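Local structure of alternansucrase (Leuconostoc mesenteroides, 6HVG) at residues Ser1062-Ile1067 against Gln1136-Ala1141; Thr1069-Phe1074 against Asn1148-Ile1153. The protein is a large enzyme of glycosyl hydrolase family 70, with a (beta/alpha)8-barrel catalytic core and flanking repeats of the choline-binding, cell-wall-binding kind. All blocks are in the same frame, centred on the assembly; numbering follows the deposited sequence.

Interaction 1 of 2, residues Ser1062-Ile1067 against Gln1136-Ala1141; sequences STNVVI and QDLRNA
Asn1064 and Ala1141 bring the two backbones nearest each other, their CA atoms 5.4 Å apart, where the first turn of helix 1063-1075 lies against the first half of helix 1135-1147. The short axes come within 8.2 Å and run nearly in the same direction, at 27° to one another. The small Ala1141 is consistent with this spacing. Its methyl CB rests against the backbone of the facing helix, 3.4 Å from Asn1064 O, and also touches Asn1064 CB; Ile1067 adds its CG2 branch, a looser 4.4 Å from Ala1141 CB. Asn1064 lies against Asp1137 and Leu1138. Its CB sits 3.7 Å from Asp1137 O, and the amide extends alongside the Leu1138 side chain, both pointing the same way, with ND2 3.8 Å from Leu1138 CD1. That buried nitrogen gives its hydrogen bond to Gln1087. At the more open margin Val1065 meets Asp1137: with CG1 anti to the backbone N (chi1 170°), the other branch, CG2, reaches the carboxylate, 3.4 Å from Asp1137 OD1. The second oxygen, OD2, accepts a hydrogen bond from the backbone N of Thr1134, just before the helix. Leu1138 also packs on Phe603 of helix 603-608. Such close, nearly parallel packing of neighbouring helices is characteristic of the outer layer of a (beta/alpha)8 barrel, here in the family 70 catalytic core.

Interaction 2 of 2, residues Thr1069-Phe1074 against Asn1148-Ile1153; sequences TKANLF and NGMQAI
Met1150, Asn1148 and Ala1071 carry most of this contact, in which the turn that follows helix 1135-1147 lies against helix 1063-1075. Met1150 has the largest share. Its chain leaves the backbone extended at chi2 (180°) and then bends at chi3 (-80°), which turns the terminal methyl back against the helix. CE lies near Ala1071 O and 4.3 Å from Ala1071 CB, while SD rests 3.6 Å from Phe1074 CB. The thioether thus packs on the stem of Phe1074, whose ring leads away to stack with Tyr1046 and to meet Phe1082 edge-to-face.

Asn1148 meets the same turn at Ala1071 and Asn1072. The methyl of Ala1071 is covered by its amide, CB being 3.6 Å from Asn1148 ND2 and 3.8 Å from Asn1148 CG. OD1 reaches toward the Asn1072 backbone, but the angle at Asn1072 N is too poor for a hydrogen bond. ND2 also donates to Ala1144 O in the last turn of the preceding helix, which helps to fix how the group is turned. Asn1072 directs its own amide back along its helix, ND2 donating to Thr1069 O over 3.0 Å.

Between Asn1148 and Met1150, Gly1149, with positive phi, is the C-prime residue of a Schellman motif that ends helix 1135-1147. The chain then enters strand 1151-1156, which pairs with strand 1081-1083, while Met1150 also touches Leu1145 of the preceding helix and Ile1079 in the loop before strand 1081-1083.

Overall arrangement
From the N-terminal side, the chain runs through, among others, helix 1063-1075, strand 1081-1083, helix 1135-1147 and strand 1151-1156, all within the family 70 range. Interaction 1 closes a loop of 68 residues by bringing the first turn of helix 1063-1075 to helix 1135-1147. Interaction 2 closes one of 73, joining a later part of the same first helix to the turn that leads into strand 1151-1156. The two loops cross, since their segments alternate along the chain, and their centres lie about 11 Å apart. Together they tie two helices of the barrel's outer layer, 1063-1075 and 1135-1147, to each other and to the parallel inner sheet, where strands 1081-1083 and 1151-1156 are neighbours.

Interaction 1 of 2, residues Ser1062-Ile1067 against Gln1136-Ala1141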
# COMPACT_ATOMS: atom_id res chain seq x y z
N SER A 1062 24.11 -18.08 -10.22
CA SER A 1062 23.25 -17.93 -9.08
C SER A 1062 24.00 -17.20 -7.97
O SER A 1062 25.16 -17.49 -7.70
CB SER A 1062 22.80 -19.28 -8.58
OG SER A 1062 22.21 -20.00 -9.63
N THR A 1063 23.29 -16.29 -7.31
CA THR A 1063 23.83 -15.44 -6.27
C THR A 1063 24.80 -16.16 -5.33
O THR A 1063 25.92 -15.70 -5.14
CB THR A 1063 22.67 -14.80 -5.48
OG1 THR A 1063 21.98 -13.86 -6.32
CG2 THR A 1063 23.17 -14.05 -4.25
N ASN A 1064 24.38 -17.27 -4.75
CA ASN A 1064 25.16 -17.94 -3.70
C ASN A 1064 26.42 -18.65 -4.22
O ASN A 1064 27.39 -18.83 -3.48
CB ASN A 1064 24.27 -18.91 -2.92
CG ASN A 1064 23.20 -18.21 -2.10
OD1 ASN A 1064 23.24 -16.99 -1.89
ND2 ASN A 1064 22.23 -18.98 -1.62
N VAL A 1065 26.40 -19.05 -5.49
CA VAL A 1065 27.61 -19.54 -6.15
C VAL A 1065 28.59 -18.39 -6.28
O VAL A 1065 29.74 -18.48 -5.86
CB VAL A 1065 27.29 -20.16 -7.53
CG1 VAL A 1065 28.58 -20.44 -8.31
CG2 VAL A 1065 26.46 -21.43 -7.38
N VAL A 1066 28.10 -17.28 -6.83
CA VAL A 1066 28.92 -16.06 -6.96
C VAL A 1066 29.47 -15.59 -5.61
O VAL A 1066 30.63 -15.23 -5.53
CB VAL A 1066 28.15 -14.93 -7.68
CG1 VAL A 1066 28.93 -13.63 -7.66
CG2 VAL A 1066 27.86 -15.32 -9.12
N ILE A 1067 28.66 -15.60 -4.56
CA ILE A 1067 29.13 -15.16 -3.23
C ILE A 1067 30.32 -16.00 -2.78
O ILE A 1067 31.28 -15.45 -2.24
CB ILE A 1067 27.99 -15.17 -2.18
CG1 ILE A 1067 26.97 -14.07 -2.47
CG2 ILE A 1067 28.52 -14.94 -0.76
CD1 ILE A 1067 25.63 -14.25 -1.77
N GLN A 1136 22.85 -26.82 -1.26
CA GLN A 1136 24.31 -26.95 -1.22
C GLN A 1136 24.98 -25.61 -1.57
O GLN A 1136 25.96 -25.23 -0.93
CB GLN A 1136 24.82 -28.05 -2.14
CG GLN A 1136 26.28 -28.43 -1.93
CD GLN A 1136 26.52 -29.13 -0.59
OE1 GLN A 1136 26.02 -30.24 -0.38
NE2 GLN A 1136 27.29 -28.49 0.30
N ASP A 1137 24.44 -24.90 -2.56
CA ASP A 1137 25.00 -23.60 -2.93
C ASP A 1137 25.02 -22.65 -1.73
O ASP A 1137 25.97 -21.88 -1.55
CB ASP A 1137 24.23 -22.96 -4.08
CG ASP A 1137 24.43 -23.67 -5.40
OD1 ASP A 1137 25.54 -24.21 -5.63
OD2 ASP A 1137 23.49 -23.67 -6.22
N LEU A 1138 23.97 -22.72 -0.91
CA LEU A 1138 23.85 -21.88 0.28
C LEU A 1138 24.87 -22.28 1.36
O LEU A 1138 25.55 -21.43 1.93
CB LEU A 1138 22.42 -21.96 0.84
CG LEU A 1138 22.14 -21.25 2.17
CD1 LEU A 1138 22.48 -19.77 2.13
CD2 LEU A 1138 20.69 -21.46 2.53
N ARG A 1139 24.98 -23.58 1.62
CA ARG A 1139 25.95 -24.07 2.59
C ARG A 1139 27.38 -23.73 2.15
O ARG A 1139 28.22 -23.38 2.98
CB ARG A 1139 25.78 -25.57 2.82
CG ARG A 1139 24.50 -25.91 3.59
CD ARG A 1139 24.49 -27.34 4.11
NE ARG A 1139 24.53 -28.31 3.01
CZ ARG A 1139 23.47 -28.75 2.34
NH1 ARG A 1139 22.24 -28.35 2.64
NH2 ARG A 1139 23.64 -29.60 1.35
N ASN A 1140 27.66 -23.80 0.85
CA ASN A 1140 28.97 -23.41 0.33
C ASN A 1140 29.21 -21.91 0.46
O ASN A 1140 30.31 -21.46 0.77
CB ASN A 1140 29.14 -23.83 -1.15
CG ASN A 1140 29.19 -25.34 -1.34
OD1 ASN A 1140 29.22 -26.11 -0.38
ND2 ASN A 1140 29.16 -25.77 -2.59
N ALA A 1141 28.17 -21.13 0.22
CA ALA A 1141 28.26 -19.69 0.34
C ALA A 1141 28.55 -19.29 1.78
O ALA A 1141 29.35 -18.41 2.04
CB ALA A 1141 26.97 -19.04 -0.13

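Interaction 2 of 2, residues Thr1069-Phe1074 against Asn1148-Ile1153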
# COMPACT_ATOMS: atom_id res chain seq x y z
N THR A 1069 32.63 -17.63 -4.75
CA THR A 1069 33.84 -17.25 -5.49
C THR A 1069 34.36 -15.87 -5.05
O THR A 1069 35.56 -15.66 -5.01
CB THR A 1069 33.65 -17.30 -7.03
OG1 THR A 1069 32.79 -16.24 -7.45
CG2 THR A 1069 33.07 -18.64 -7.50
N LYS A 1070 33.46 -14.96 -4.68
CA LYS A 1070 33.80 -13.55 -4.37
C LYS A 1070 33.95 -13.18 -2.87
O LYS A 1070 34.15 -12.01 -2.55
CB LYS A 1070 32.75 -12.62 -5.01
CG LYS A 1070 33.16 -11.95 -6.30
CD LYS A 1070 33.09 -12.85 -7.52
CE LYS A 1070 33.35 -12.04 -8.79
NZ LYS A 1070 34.68 -11.32 -8.78
N ALA A 1071 33.88 -14.14 -1.97
CA ALA A 1071 33.98 -13.86 -0.53
C ALA A 1071 35.17 -12.96 -0.18
O ALA A 1071 35.02 -12.00 0.55
CB ALA A 1071 34.06 -15.16 0.25
N ASN A 1072 36.36 -13.32 -0.67
CA ASN A 1072 37.57 -12.47 -0.63
C ASN A 1072 37.31 -10.97 -0.74
O ASN A 1072 37.72 -10.20 0.14
CB ASN A 1072 38.59 -12.90 -1.73
CG ASN A 1072 37.93 -13.32 -3.08
OD1 ASN A 1072 37.54 -12.47 -3.91
ND2 ASN A 1072 37.82 -14.63 -3.30
N LEU A 1073 36.62 -10.55 -1.80
CA LEU A 1073 36.40 -9.12 -2.10
C LEU A 1073 35.78 -8.34 -0.93
O LEU A 1073 36.12 -7.18 -0.71
CB LEU A 1073 35.52 -8.97 -3.35
CG LEU A 1073 35.14 -7.54 -3.79
CD1 LEU A 1073 36.37 -6.65 -4.00
CD2 LEU A 1073 34.29 -7.58 -5.04
N PHE A 1074 34.90 -9.00 -0.19
CA PHE A 1074 34.21 -8.42 0.96
C PHE A 1074 35.03 -8.39 2.24
O PHE A 1074 34.83 -7.53 3.09
CB PHE A 1074 32.90 -9.16 1.20
CG PHE A 1074 32.01 -9.20 -0.01
CD1 PHE A 1074 31.58 -8.00 -0.60
CD2 PHE A 1074 31.67 -10.40 -0.60
CE1 PHE A 1074 30.83 -8.02 -1.73
CE2 PHE A 1074 30.89 -10.42 -1.73
CZ PHE A 1074 30.49 -9.23 -2.29
N ASN A 1148 36.50 -16.64 5.14
CA ASN A 1148 36.96 -15.25 5.05
C ASN A 1148 36.53 -14.37 6.24
O ASN A 1148 36.49 -13.13 6.13
CB ASN A 1148 36.49 -14.60 3.76
CG ASN A 1148 37.10 -15.24 2.54
OD1 ASN A 1148 37.93 -14.64 1.85
ND2 ASN A 1148 36.70 -16.47 2.26
N GLY A 1149 36.24 -15.02 7.38
CA GLY A 1149 36.02 -14.33 8.65
C GLY A 1149 34.82 -13.42 8.68
O GLY A 1149 34.78 -12.46 9.43
N MET A 1150 33.82 -13.74 7.87
CA MET A 1150 32.55 -13.01 7.86
C MET A 1150 31.43 -13.90 8.38
O MET A 1150 31.46 -15.11 8.20
CB MET A 1150 32.20 -12.59 6.45
CG MET A 1150 33.03 -11.43 5.94
SD MET A 1150 32.59 -10.96 4.27
CE MET A 1150 33.46 -12.21 3.35
N GLN A 1151 30.46 -13.28 9.03
CA GLN A 1151 29.27 -13.95 9.49
C GLN A 1151 28.18 -13.97 8.43
O GLN A 1151 28.19 -13.18 7.52
CB GLN A 1151 28.72 -13.24 10.72
CG GLN A 1151 29.58 -13.29 11.97
CD GLN A 1151 28.97 -12.47 13.08
OE1 GLN A 1151 27.74 -12.36 13.20
NE2 GLN A 1151 29.82 -11.88 13.90
N ALA A 1152 27.23 -14.88 8.58
CA ALA A 1152 26.08 -14.96 7.67
C ALA A 1152 24.79 -14.72 8.44
O ALA A 1152 24.49 -15.37 9.46
CB ALA A 1152 26.03 -16.32 6.98
N ILE A 1153 24.00 -13.77 7.93
CA ILE A 1153 22.73 -13.41 8.56
C ILE A 1153 21.56 -14.08 7.85
O ILE A 1153 21.42 -13.99 6.63
CB ILE A 1153 22.51 -11.88 8.58
CG1 ILE A 1153 23.35 -11.25 9.67
CG2 ILE A 1153 21.07 -11.54 8.86
CD1 ILE A 1153 23.53 -9.76 9.47